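Phosphoribosylaminoimidazole-succinocarboxamide synthase (Saccharomyces cerevisiae, PDB 2CNQ) catalyses the ATP-dependent joining of aspartate to the carboxylate of the purine precursor CAIR, giving SAICAR in de novo purine biosynthesis. Local coordinates at residues T4-D9 and D22-D27; L31-T36 and L107-H112; K209-A214 and E297-S302; F243-S248 and D256-Q261. All coordinates share one frame; numbering follows the deposited sequence. Where two conformers were deposited one is given.

Contacts 1 and 2, both buried, share the antiparallel sheet that holds one ADP: strands 21-25 and 30-35 are neighbours in it, and the two centres lie about 9 Å apart. Contact 1 ties the N-terminal loop to this sheet through polar side chains, whereas contact 2 is a strand pairing inside it, built on backbone bonds and aliphatic side chains. Contacts 3 and 4 meet in the mixed sheet, on strands 211-223 and 228-245, and are only partly buried. Contact 3 is mainly apolar, a strand start against a helix end; contact 4 relies on a carboxylate, waters and rings, and its 256-261 segment reaches a second ADP. The centres of contacts 1 and 4 are about 32 Å apart.

Contact 1: T4-D9 and D22-D27; sequences TKTELD and DIYEVD. With ADP (adenosine-5'-diphosphate), chain B.
Thr6 and Leu8 of the N-terminal loop meet Asp22 and Tyr24 of strand 21-25 in a buried, mainly polar contact at the sheet that holds one ADP. Its hub is Asp22 OD1, which takes two bonds from one residue: Thr6 N at 2.8 Å, nearly along the C-O axis, and Thr6 OG1 at 2.6 Å on the anti lone pair. Thr6 can grip this oxygen with both N and OG1 because OG1 stands between its backbone N and carbonyl carbon (chi1 63°). The same hydroxyl lies in the plane of the Tyr24 ring at its edge, 2.6 Å from Tyr24 OH. A water 2.7 Å from Tyr24 OH also accepts from Leu8 N and donates to Thr6 O. Over one face of the ring, almost at its centre, sits Leu8 CD1, a CH-pi contact of 3.5 Å to the centroid. A phenylalanine in place of Tyr24 would probably keep the Leu8 contact but leave the water and Thr6 OG1 without their phenolic partner. Arg17 and Arg38 form salt bridges with the Asp22 carboxylate, so backbone, hydroxyl and guanidinium donors surround it, which would be expected to favour the ionised form.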
# COMPACT_ATOMS: atom_id res chain seq x y z
N THR A 4 5.98 9.72 -14.42
CA THR A 4 4.58 9.43 -14.48
C THR A 4 4.29 8.20 -15.27
O THR A 4 3.39 7.47 -14.91
CB THR A 4 3.99 10.66 -15.15
OG1 THR A 4 4.09 11.77 -14.23
CG2 THR A 4 2.57 10.46 -15.49
N LYS A 5 5.00 8.00 -16.34
CA LYS A 5 4.79 6.88 -17.21
C LYS A 5 6.13 6.46 -17.68
O LYS A 5 6.79 7.18 -18.40
CB LYS A 5 3.92 7.25 -18.39
CG LYS A 5 3.66 6.11 -19.30
CD LYS A 5 2.74 6.50 -20.41
CE LYS A 5 2.53 5.37 -21.37
NZ LYS A 5 1.51 5.72 -22.36
N THR A 6 6.55 5.28 -17.29
CA THR A 6 7.84 4.84 -17.74
C THR A 6 7.78 4.51 -19.21
O THR A 6 6.80 4.00 -19.71
CB THR A 6 8.35 3.66 -16.95
OG1 THR A 6 7.49 2.53 -17.10
CG2 THR A 6 8.52 3.98 -15.51
N GLU A 7 8.87 4.82 -19.88
CA GLU A 7 9.00 4.63 -21.30
C GLU A 7 10.29 3.90 -21.51
O GLU A 7 11.35 4.48 -21.52
CB GLU A 7 9.01 5.93 -22.02
CG GLU A 7 7.70 6.66 -21.91
CD GLU A 7 6.59 6.06 -22.70
OE1 GLU A 7 5.48 6.61 -22.64
OE2 GLU A 7 6.78 5.07 -23.40
N LEU A 8 10.17 2.60 -21.65
CA LEU A 8 11.32 1.75 -21.73
C LEU A 8 11.58 1.25 -23.12
O LEU A 8 12.42 0.41 -23.33
CB LEU A 8 11.26 0.59 -20.76
CG LEU A 8 11.15 0.99 -19.29
CD1 LEU A 8 11.35 -0.22 -18.43
CD2 LEU A 8 12.08 2.08 -18.89
N ASP A 9 10.87 1.79 -24.10
CA ASP A 9 11.19 1.54 -25.49
C ASP A 9 11.26 0.08 -25.83
O ASP A 9 12.04 -0.35 -26.66
CB ASP A 9 12.48 2.24 -25.88
CG ASP A 9 12.30 3.73 -25.89
OD1 ASP A 9 11.23 4.19 -26.30
OD2 ASP A 9 13.20 4.45 -25.47
N ASP A 22 4.27 0.64 -12.94
CA ASP A 22 4.53 0.11 -14.27
C ASP A 22 5.34 -1.13 -14.04
O ASP A 22 6.34 -1.08 -13.35
CB ASP A 22 5.30 1.08 -15.13
CG ASP A 22 4.55 2.31 -15.48
OD1 ASP A 22 5.11 3.10 -16.28
OD2 ASP A 22 3.42 2.52 -15.04
N ILE A 23 4.89 -2.22 -14.60
CA ILE A 23 5.44 -3.51 -14.25
C ILE A 23 5.92 -4.15 -15.51
O ILE A 23 5.13 -4.33 -16.43
CB ILE A 23 4.42 -4.33 -13.57
CG1 ILE A 23 3.88 -3.57 -12.35
CG2 ILE A 23 5.01 -5.68 -13.15
CD1 ILE A 23 2.78 -4.23 -11.72
N TYR A 24 7.18 -4.47 -15.56
CA TYR A 24 7.78 -5.06 -16.72
C TYR A 24 8.26 -6.44 -16.40
O TYR A 24 8.60 -6.75 -15.27
CB TYR A 24 8.96 -4.24 -17.18
CG TYR A 24 8.57 -2.88 -17.65
CD1 TYR A 24 8.30 -2.65 -18.97
CD2 TYR A 24 8.43 -1.85 -16.76
CE1 TYR A 24 7.94 -1.42 -19.41
CE2 TYR A 24 8.06 -0.61 -17.18
CZ TYR A 24 7.80 -0.42 -18.50
OH TYR A 24 7.43 0.80 -18.98
N GLU A 25 8.38 -7.25 -17.43
CA GLU A 25 8.89 -8.58 -17.27
C GLU A 25 10.35 -8.59 -17.49
O GLU A 25 10.82 -8.29 -18.58
CB GLU A 25 8.23 -9.48 -18.28
CG GLU A 25 8.87 -10.83 -18.36
CD GLU A 25 8.13 -11.70 -19.30
OE1 GLU A 25 6.90 -11.91 -19.12
OE2 GLU A 25 8.74 -12.11 -20.27
N VAL A 26 11.08 -8.94 -16.47
CA VAL A 26 12.50 -9.10 -16.59
C VAL A 26 12.80 -10.44 -17.17
O VAL A 26 13.66 -10.58 -18.02
CB VAL A 26 13.16 -8.88 -15.25
CG1 VAL A 26 14.63 -9.17 -15.31
CG2 VAL A 26 12.94 -7.45 -14.84
N ASP A 27 12.13 -11.46 -16.67
CA ASP A 27 12.26 -12.75 -17.22
C ASP A 27 11.08 -13.50 -16.77
O ASP A 27 10.13 -12.95 -16.20
CB ASP A 27 13.58 -13.41 -16.82
CG ASP A 27 13.73 -13.59 -15.35
OD1 ASP A 27 14.85 -13.50 -14.89
OD2 ASP A 27 12.74 -13.81 -14.62
PB ADP B . -3.21 -1.28 -8.63
O1B ADP B . -3.12 -1.00 -7.20
O2B ADP B . -4.01 -2.49 -8.91
O3B ADP B . -3.66 -0.23 -9.51
PA ADP B . -0.37 -1.01 -8.72
O1A ADP B . -0.22 -0.96 -7.27
O2A ADP B . -0.18 0.20 -9.51
O3A ADP B . -1.75 -1.67 -9.11
O5' ADP B . 0.60 -2.09 -9.34
C5' ADP B . 1.00 -3.28 -8.71
C4' ADP B . 0.33 -4.44 -9.37
O4' ADP B . 1.23 -5.54 -9.27
C3' ADP B . -0.93 -4.89 -8.70
O3' ADP B . -1.76 -5.57 -9.61
C2' ADP B . -0.42 -5.91 -7.71
O2' ADP B . -1.39 -6.79 -7.26
C1' ADP B . 0.62 -6.58 -8.53
N9 ADP B . 1.66 -7.26 -7.82
C8 ADP B . 2.24 -6.86 -6.69
N7 ADP B . 3.23 -7.64 -6.34
C5 ADP B . 3.28 -8.59 -7.29
C6 ADP B . 4.12 -9.70 -7.53
N6 ADP B . 5.12 -10.00 -6.72
N1 ADP B . 3.84 -10.50 -8.55
C2 ADP B . 2.86 -10.18 -9.39
N3 ADP B . 2.06 -9.12 -9.31
C4 ADP B . 2.28 -8.34 -8.25
O HOH W 1 7.61 1.42 -21.60

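Contact 2: L31-T36 and L107-H112; sequences LLFVAT and LLVHKH. With ADP (adenosine-5'-diphosphate), chain B.
Leu31 and Val109 face each other as an antiparallel hydrogen-bonded pair, followed by Leu32 with Leu108, non-hydrogen-bonded, and Phe33 with Leu107, hydrogen-bonded again. The short strand axes come within 4.8 Å at 134°, well twisted from exact antiparallel. Four backbone bonds join them: Leu31 N to Val109 O (2.8 Å) and Val109 N to Leu31 O are nearly straight, and Phe33 N to Leu107 O and Leu107 N to Phe33 O complete the ladder. Leu108 CA adds a CA-H...O contact to Leu31 O. This pairing puts strand 106-110 at the outer side of a four-stranded antiparallel sheet; on the face that carries Leu31, Phe33, Leu107 and Val109, Leu31 and Phe33 line the ADP pocket. There Val109 CG2 lies 3.8 Å from Leu31 CB and also touches Phe33 CB. With CG anti to the backbone N (chi1 -167°), the Phe33 ring leads away from Leu107 toward the nucleotide; ADP O4' meets its edge in plane, 3.4 Å from Phe33 CE2. Leu31 CD1 is 3.7 Å from C2 of the adenine, while its other branch, CD2, packs on Lys111 CE, the two side chains crossing at about a right angle; the amine of Lys111 bonds to Ala28 O. At the strand's end His110 O accepts from adenine N6 at 3.0 Å. Just beyond it, His112 N donates to adenine N1 at 3.2 Å, so the backbone reads the base edge.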
# COMPACT_ATOMS: atom_id res chain seq x y z
N LEU A 31 9.85 -9.58 -12.18
CA LEU A 31 9.26 -8.35 -12.62
C LEU A 31 10.10 -7.21 -12.18
O LEU A 31 10.69 -7.21 -11.12
CB LEU A 31 7.89 -8.18 -12.03
CG LEU A 31 6.92 -9.28 -12.34
CD1 LEU A 31 5.70 -9.08 -11.46
CD2 LEU A 31 6.56 -9.32 -13.78
N LEU A 32 10.09 -6.18 -13.00
CA LEU A 32 10.58 -4.86 -12.67
C LEU A 32 9.36 -4.08 -12.27
O LEU A 32 8.47 -3.83 -13.06
CB LEU A 32 11.28 -4.27 -13.87
CG LEU A 32 11.68 -2.84 -13.75
CD1 LEU A 32 12.64 -2.69 -12.63
CD2 LEU A 32 12.23 -2.34 -15.05
N PHE A 33 9.30 -3.73 -11.00
CA PHE A 33 8.11 -3.24 -10.37
C PHE A 33 8.35 -1.77 -10.06
O PHE A 33 9.01 -1.46 -9.09
CB PHE A 33 7.97 -4.09 -9.11
CG PHE A 33 6.66 -4.00 -8.41
CD1 PHE A 33 6.55 -3.38 -7.19
CD2 PHE A 33 5.58 -4.60 -8.93
CE1 PHE A 33 5.36 -3.39 -6.51
CE2 PHE A 33 4.38 -4.63 -8.25
CZ PHE A 33 4.29 -4.01 -7.05
N VAL A 34 7.88 -0.92 -10.94
CA VAL A 34 8.26 0.46 -10.91
C VAL A 34 7.12 1.26 -10.35
O VAL A 34 6.07 1.30 -10.94
CB VAL A 34 8.62 0.99 -12.30
CG1 VAL A 34 9.20 2.36 -12.13
CG2 VAL A 34 9.57 0.06 -13.00
N ALA A 35 7.34 1.92 -9.24
CA ALA A 35 6.36 2.82 -8.71
C ALA A 35 6.57 4.16 -9.34
O ALA A 35 7.56 4.80 -9.12
CB ALA A 35 6.45 2.91 -7.22
N THR A 36 5.63 4.55 -10.16
CA THR A 36 5.65 5.86 -10.74
C THR A 36 5.19 6.84 -9.69
O THR A 36 4.98 6.49 -8.55
CB THR A 36 4.79 5.94 -11.98
OG1 THR A 36 3.42 5.98 -11.60
CG2 THR A 36 5.10 4.83 -12.95
N LEU A 107 11.56 -2.01 -7.90
CA LEU A 107 11.92 -3.22 -7.20
C LEU A 107 11.96 -4.32 -8.19
O LEU A 107 11.13 -4.43 -9.06
CB LEU A 107 10.92 -3.53 -6.11
CG LEU A 107 10.89 -2.46 -5.04
CD1 LEU A 107 9.78 -2.73 -4.11
CD2 LEU A 107 12.17 -2.40 -4.29
N LEU A 108 12.94 -5.16 -8.03
CA LEU A 108 13.03 -6.39 -8.77
C LEU A 108 12.36 -7.41 -7.90
O LEU A 108 12.79 -7.63 -6.78
CB LEU A 108 14.48 -6.73 -8.99
CG LEU A 108 14.74 -7.87 -9.89
CD1 LEU A 108 14.36 -7.53 -11.29
CD2 LEU A 108 16.19 -8.24 -9.80
N VAL A 109 11.29 -7.99 -8.39
CA VAL A 109 10.49 -8.84 -7.57
C VAL A 109 10.22 -10.10 -8.29
O VAL A 109 10.18 -10.19 -9.50
CB VAL A 109 9.18 -8.17 -7.15
CG1 VAL A 109 9.47 -6.86 -6.44
CG2 VAL A 109 8.26 -7.96 -8.28
N HIS A 110 10.00 -11.12 -7.51
CA HIS A 110 9.56 -12.36 -8.02
C HIS A 110 8.10 -12.27 -8.35
O HIS A 110 7.30 -11.80 -7.57
CB HIS A 110 9.73 -13.40 -6.93
CG HIS A 110 11.14 -13.69 -6.60
ND1 HIS A 110 11.94 -14.46 -7.42
CD2 HIS A 110 11.91 -13.34 -5.54
CE1 HIS A 110 13.14 -14.55 -6.87
NE2 HIS A 110 13.14 -13.90 -5.72
N LYS A 111 7.74 -12.75 -9.51
CA LYS A 111 6.36 -12.88 -9.87
C LYS A 111 5.78 -13.91 -8.96
O LYS A 111 6.29 -14.99 -8.86
CB LYS A 111 6.34 -13.19 -11.37
CG LYS A 111 4.99 -13.20 -11.98
CD LYS A 111 5.00 -13.66 -13.46
CE LYS A 111 6.19 -13.16 -14.38
NZ LYS A 111 6.32 -13.75 -15.84
N HIS A 112 4.69 -13.60 -8.31
CA HIS A 112 4.05 -14.56 -7.47
C HIS A 112 2.64 -14.69 -7.85
O HIS A 112 2.02 -13.76 -8.31
CB HIS A 112 4.14 -14.17 -6.01
CG HIS A 112 5.41 -14.57 -5.39
ND1 HIS A 112 5.70 -15.89 -5.15
CD2 HIS A 112 6.50 -13.87 -5.01
CE1 HIS A 112 6.90 -15.98 -4.63
NE2 HIS A 112 7.41 -14.77 -4.54
PB ADP B . -3.21 -1.28 -8.63
O1B ADP B . -3.12 -1.00 -7.20
O2B ADP B . -4.01 -2.49 -8.91
O3B ADP B . -3.66 -0.23 -9.51
PA ADP B . -0.37 -1.01 -8.72
O1A ADP B . -0.22 -0.96 -7.27
O2A ADP B . -0.18 0.20 -9.51
O3A ADP B . -1.75 -1.67 -9.11
O5' ADP B . 0.60 -2.09 -9.34
C5' ADP B . 1.00 -3.28 -8.71
C4' ADP B . 0.33 -4.44 -9.37
O4' ADP B . 1.23 -5.54 -9.27
C3' ADP B . -0.93 -4.89 -8.70
O3' ADP B . -1.76 -5.57 -9.61
C2' ADP B . -0.42 -5.91 -7.71
O2' ADP B . -1.39 -6.79 -7.26
C1' ADP B . 0.62 -6.58 -8.53
N9 ADP B . 1.66 -7.26 -7.82
C8 ADP B . 2.24 -6.86 -6.69
N7 ADP B . 3.23 -7.64 -6.34
C5 ADP B . 3.28 -8.59 -7.29
C6 ADP B . 4.12 -9.70 -7.53
N6 ADP B . 5.12 -10.00 -6.72
N1 ADP B . 3.84 -10.50 -8.55
C2 ADP B . 2.86 -10.18 -9.39
N3 ADP B . 2.06 -9.12 -9.31
C4 ADP B . 2.28 -8.34 -8.25

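Contact 3: K209-A214 and E297-S302; sequences KGIIIA and ETLTGS
Ile211 packs on Thr298 and Leu299, and its side chain can be followed outward. CB lies 4.1 Å from Leu299 CD2. The short branch, CG2, meets that same methyl at 4.0 Å, while CG1 turns to Thr298 CG2. At the tip, CD1 reaches Thr298 CB at 3.7 Å and also touches Leu299 CG, so it rests where the two helix residues adjoin. With CG1 anti to the carbonyl carbon (chi1 -80°) and the chain extended beyond it, the longer branch is carried to the helix. The contact joins the start of strand 211-223 to the last turn of helix 282-300. Just ahead of the strand, helix 185-209 ends in a Schellman motif at Gly210, whose positive phi lets the chain turn straight into the sheet; helix 282-300 likewise gives way at Gly301, again with positive phi, and Thr300 OG1 accepts from Ser302 N in an ST turn. Lys209 lies over the outer side of the contact: its CB is 3.5 Å from Thr298 O, with CG and CD running on past this oxygen, and its own carbonyl O is 3.2 Å from Thr298 CG2. Thr298 OG1 bonds back to Glu294 O within its helix, which leaves the methyl to face Lys209 and Ile211.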
# COMPACT_ATOMS: atom_id res chain seq x y z
N LYS A 209 6.97 5.37 17.42
CA LYS A 209 7.48 6.46 16.62
C LYS A 209 6.54 7.62 16.57
O LYS A 209 6.93 8.66 16.07
CB LYS A 209 7.75 6.03 15.20
CG LYS A 209 8.77 4.95 15.02
CD LYS A 209 10.10 5.41 15.55
CE LYS A 209 11.22 4.54 15.02
NZ LYS A 209 12.50 4.98 15.60
N GLY A 210 5.31 7.45 17.02
CA GLY A 210 4.35 8.52 17.01
C GLY A 210 3.30 8.43 15.97
O GLY A 210 2.55 9.37 15.84
N ILE A 211 3.20 7.33 15.27
CA ILE A 211 2.19 7.19 14.24
C ILE A 211 1.29 6.05 14.61
O ILE A 211 1.73 4.98 14.95
CB ILE A 211 2.76 7.10 12.81
CG1 ILE A 211 3.10 8.52 12.32
CG2 ILE A 211 1.75 6.47 11.87
CD1 ILE A 211 3.73 8.57 10.96
N ILE A 212 0.02 6.33 14.48
CA ILE A 212 -0.99 5.31 14.54
C ILE A 212 -1.23 4.83 13.14
O ILE A 212 -1.61 5.60 12.28
CB ILE A 212 -2.26 5.87 15.14
CG1 ILE A 212 -2.05 6.15 16.62
CG2 ILE A 212 -3.38 4.88 14.93
CD1 ILE A 212 -3.17 6.89 17.26
N ILE A 213 -1.01 3.56 12.91
CA ILE A 213 -1.39 2.97 11.65
C ILE A 213 -2.83 2.60 11.82
O ILE A 213 -3.16 1.64 12.49
CB ILE A 213 -0.57 1.75 11.32
CG1 ILE A 213 0.91 2.04 11.39
CG2 ILE A 213 -0.97 1.29 9.94
CD1 ILE A 213 1.76 0.86 11.14
N ALA A 214 -3.72 3.37 11.26
CA ALA A 214 -5.11 3.11 11.48
C ALA A 214 -5.53 1.83 10.82
O ALA A 214 -6.25 1.03 11.39
CB ALA A 214 -5.92 4.22 10.95
N GLU A 297 9.25 9.66 7.03
CA GLU A 297 10.32 10.00 7.96
C GLU A 297 10.01 9.49 9.33
O GLU A 297 10.89 8.98 10.00
CB GLU A 297 10.52 11.50 7.97
CG GLU A 297 11.11 11.98 6.68
CD GLU A 297 11.56 13.40 6.70
OE1 GLU A 297 12.51 13.71 5.98
OE2 GLU A 297 10.96 14.21 7.42
N THR A 298 8.79 9.63 9.78
CA THR A 298 8.47 9.21 11.12
C THR A 298 8.54 7.72 11.24
O THR A 298 9.06 7.18 12.19
CB THR A 298 7.16 9.72 11.53
OG1 THR A 298 7.21 11.14 11.42
CG2 THR A 298 6.84 9.42 12.95
N LEU A 299 7.98 7.03 10.27
CA LEU A 299 7.96 5.60 10.34
C LEU A 299 9.32 5.01 10.25
O LEU A 299 9.59 4.04 10.91
CB LEU A 299 7.09 5.05 9.22
CG LEU A 299 5.62 5.35 9.43
CD1 LEU A 299 4.88 5.06 8.17
CD2 LEU A 299 5.07 4.58 10.61
N THR A 300 10.15 5.52 9.36
CA THR A 300 11.45 4.93 9.15
C THR A 300 12.47 5.46 10.08
O THR A 300 13.49 4.84 10.26
CB THR A 300 11.96 5.14 7.74
OG1 THR A 300 12.19 6.53 7.51
CG2 THR A 300 11.03 4.59 6.71
N GLY A 301 12.24 6.63 10.65
CA GLY A 301 13.25 7.29 11.42
C GLY A 301 14.36 7.81 10.58
O GLY A 301 15.38 8.18 11.11
N SER A 302 14.19 7.87 9.28
CA SER A 302 15.19 8.37 8.40
C SER A 302 14.70 9.63 7.77
O SER A 302 13.52 9.88 7.72
CB SER A 302 15.46 7.38 7.28
OG SER A 302 16.10 6.21 7.76

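Contact 4: F243-S248 and D256-Q261; sequences FWNGAS and DSYDKQ. With ADP (adenosine-5'-diphosphate), chain F.
Phe243 and Tyr258 stand beside each other, each offering its ring edge to the other's carbonyl: Tyr258 O lies in the plane of the Phe243 ring, 3.5 Å from Phe243 CD1, and Phe243 O lies in the plane of the Tyr258 ring. Phe243 CB and Tyr258 CB are 4.1 Å apart. Tyr258 N bonds to Phe243 O at 3.0 Å. Farther along the tyrosine ring, CE2 meets Asn245 CB at 3.6 Å, approached obliquely. Asp259 turns its carboxylate back toward the strand, CG held between its backbone N and carbonyl carbon (chi1 54°). There OD2 accepts from Phe243 N at 2.7 Å on its anti side, while OD1 takes Gln261 N on its anti lone pair, a capping bond at the entry to helix 261-269, and Ser257 OG from above the carboxylate plane. An asparagine here has an NH2 in place of one oxygen, and would probably leave either Phe243 N or the Gln261 and Ser257 donors without their acceptor. One water links Asp259 OD2 to Trp244 NE1, in the plane of the indole; another joins Asn245 N to Asp256 O; a third gathers Ser248 OG, Asp256 OD2 and Tyr258 OH. Lys260, beyond the cap, reaches the ADP phosphates, though the exact placing of its amine is doubtful. Phe243 packs on Ala295 and Leu299 of helix 282-300, Tyr258 makes a cation-pi contact with Lys291 of that helix, and Trp244 lies against Ile212 and Ala214 of the neighbouring strand 211-223.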
# COMPACT_ATOMS: atom_id res chain seq x y z
N PHE A 243 -2.22 6.67 8.13
CA PHE A 243 -1.29 7.00 9.17
C PHE A 243 -1.74 8.24 9.86
O PHE A 243 -1.92 9.27 9.22
CB PHE A 243 0.07 7.24 8.57
CG PHE A 243 0.67 6.07 7.91
CD1 PHE A 243 1.19 6.17 6.64
CD2 PHE A 243 0.77 4.87 8.55
CE1 PHE A 243 1.82 5.10 6.05
CE2 PHE A 243 1.37 3.80 7.94
CZ PHE A 243 1.91 3.92 6.69
N TRP A 244 -1.89 8.14 11.16
CA TRP A 244 -2.32 9.23 11.98
C TRP A 244 -1.24 9.58 12.94
O TRP A 244 -0.47 8.77 13.38
CB TRP A 244 -3.54 8.84 12.75
CG TRP A 244 -4.70 8.53 11.91
CD1 TRP A 244 -4.93 8.94 10.65
CD2 TRP A 244 -5.81 7.75 12.29
NE1 TRP A 244 -6.12 8.47 10.22
CE2 TRP A 244 -6.69 7.74 11.22
CE3 TRP A 244 -6.14 7.04 13.45
CZ2 TRP A 244 -7.89 7.10 11.28
CZ3 TRP A 244 -7.32 6.39 13.50
CH2 TRP A 244 -8.19 6.40 12.41
N ASN A 245 -1.20 10.84 13.28
CA ASN A 245 -0.30 11.30 14.30
C ASN A 245 -0.84 10.91 15.65
O ASN A 245 -1.95 11.27 16.02
CB ASN A 245 -0.18 12.79 14.16
CG ASN A 245 0.80 13.38 15.09
OD1 ASN A 245 1.96 13.55 14.71
ND2 ASN A 245 0.40 13.69 16.26
N GLY A 246 -0.06 10.18 16.41
CA GLY A 246 -0.53 9.71 17.69
C GLY A 246 -0.87 10.81 18.64
O GLY A 246 -1.82 10.74 19.37
N ALA A 247 -0.06 11.84 18.63
CA ALA A 247 -0.28 12.92 19.56
C ALA A 247 -1.51 13.72 19.25
O ALA A 247 -2.08 14.28 20.15
CB ALA A 247 0.91 13.79 19.58
N SER A 248 -1.91 13.81 18.00
CA SER A 248 -3.11 14.54 17.66
C SER A 248 -4.32 13.66 17.65
O SER A 248 -5.40 14.14 17.45
CB SER A 248 -2.91 15.36 16.41
OG SER A 248 -2.91 14.49 15.32
N ASP A 256 -6.10 13.89 11.32
CA ASP A 256 -5.23 14.40 10.29
C ASP A 256 -4.61 13.24 9.54
O ASP A 256 -4.25 12.24 10.11
CB ASP A 256 -4.13 15.21 10.90
CG ASP A 256 -4.61 16.44 11.60
OD1 ASP A 256 -5.74 16.87 11.37
OD2 ASP A 256 -3.82 16.98 12.37
N SER A 257 -4.48 13.41 8.26
CA SER A 257 -3.97 12.39 7.39
C SER A 257 -2.50 12.53 7.16
O SER A 257 -2.01 13.63 6.91
CB SER A 257 -4.57 12.69 6.01
OG SER A 257 -3.93 11.98 4.99
N TYR A 258 -1.79 11.43 7.18
CA TYR A 258 -0.44 11.42 6.68
C TYR A 258 -0.36 10.37 5.60
O TYR A 258 0.47 9.48 5.61
CB TYR A 258 0.55 11.19 7.79
CG TYR A 258 0.46 12.31 8.76
CD1 TYR A 258 1.27 13.40 8.62
CD2 TYR A 258 -0.48 12.31 9.75
CE1 TYR A 258 1.11 14.49 9.45
CE2 TYR A 258 -0.63 13.39 10.59
CZ TYR A 258 0.17 14.47 10.42
OH TYR A 258 0.05 15.56 11.22
N ASP A 259 -1.26 10.51 4.64
CA ASP A 259 -1.53 9.43 3.73
C ASP A 259 -2.47 9.94 2.67
O ASP A 259 -2.78 11.11 2.58
CB ASP A 259 -2.12 8.27 4.50
CG ASP A 259 -3.32 8.69 5.29
OD1 ASP A 259 -4.21 9.31 4.70
OD2 ASP A 259 -3.36 8.55 6.49
N LYS A 260 -2.92 9.04 1.84
CA LYS A 260 -3.73 9.41 0.72
C LYS A 260 -5.05 9.96 1.13
O LYS A 260 -5.72 10.55 0.31
CB LYS A 260 -3.98 8.21 -0.16
CG LYS A 260 -4.48 8.62 -1.53
CD LYS A 260 -5.11 7.49 -2.29
CE LYS A 260 -4.14 6.41 -2.61
NZ LYS A 260 -4.61 5.62 -3.79
N GLN A 261 -5.49 9.72 2.35
CA GLN A 261 -6.78 10.20 2.74
C GLN A 261 -6.88 11.70 2.58
O GLN A 261 -7.95 12.20 2.30
CB GLN A 261 -7.12 9.81 4.17
CG GLN A 261 -8.58 9.92 4.45
CD GLN A 261 -9.35 8.92 3.64
OE1 GLN A 261 -8.93 7.78 3.49
NE2 GLN A 261 -10.48 9.34 3.09
PB ADP F . -7.07 3.93 -5.61
O1B ADP F . -6.94 4.04 -7.09
O2B ADP F . -7.46 2.56 -5.12
O3B ADP F . -5.87 4.54 -4.92
PA ADP F . -8.40 4.67 -3.53
O1A ADP F . -9.09 5.78 -2.83
O2A ADP F . -7.10 4.47 -2.84
O3A ADP F . -8.32 4.81 -5.09
O5' ADP F . -9.16 3.31 -3.39
C5' ADP F . -9.11 2.63 -2.16
C4' ADP F . -10.04 1.44 -2.08
O4' ADP F . -11.37 1.95 -2.12
C3' ADP F . -9.84 0.53 -3.26
O3' ADP F . -10.10 -0.81 -2.88
C2' ADP F . -10.87 1.03 -4.22
O2' ADP F . -11.29 0.02 -5.09
C1' ADP F . -11.99 1.44 -3.29
N9 ADP F . -12.82 2.50 -3.84
C8 ADP F . -12.37 3.52 -4.55
N7 ADP F . -13.37 4.33 -4.92
C5 ADP F . -14.49 3.81 -4.43
C6 ADP F . -15.87 4.24 -4.49
N6 ADP F . -16.17 5.37 -5.17
N1 ADP F . -16.76 3.44 -3.86
C2 ADP F . -16.40 2.30 -3.20
N3 ADP F . -15.12 1.87 -3.11
C4 ADP F . -14.14 2.59 -3.70
O HOH W 2 -6.01 9.03 7.40
O HOH W 3 -3.28 12.41 12.57
O HOH W 4 -1.60 15.81 13.26
O HOH W 5 -5.48 14.13 14.07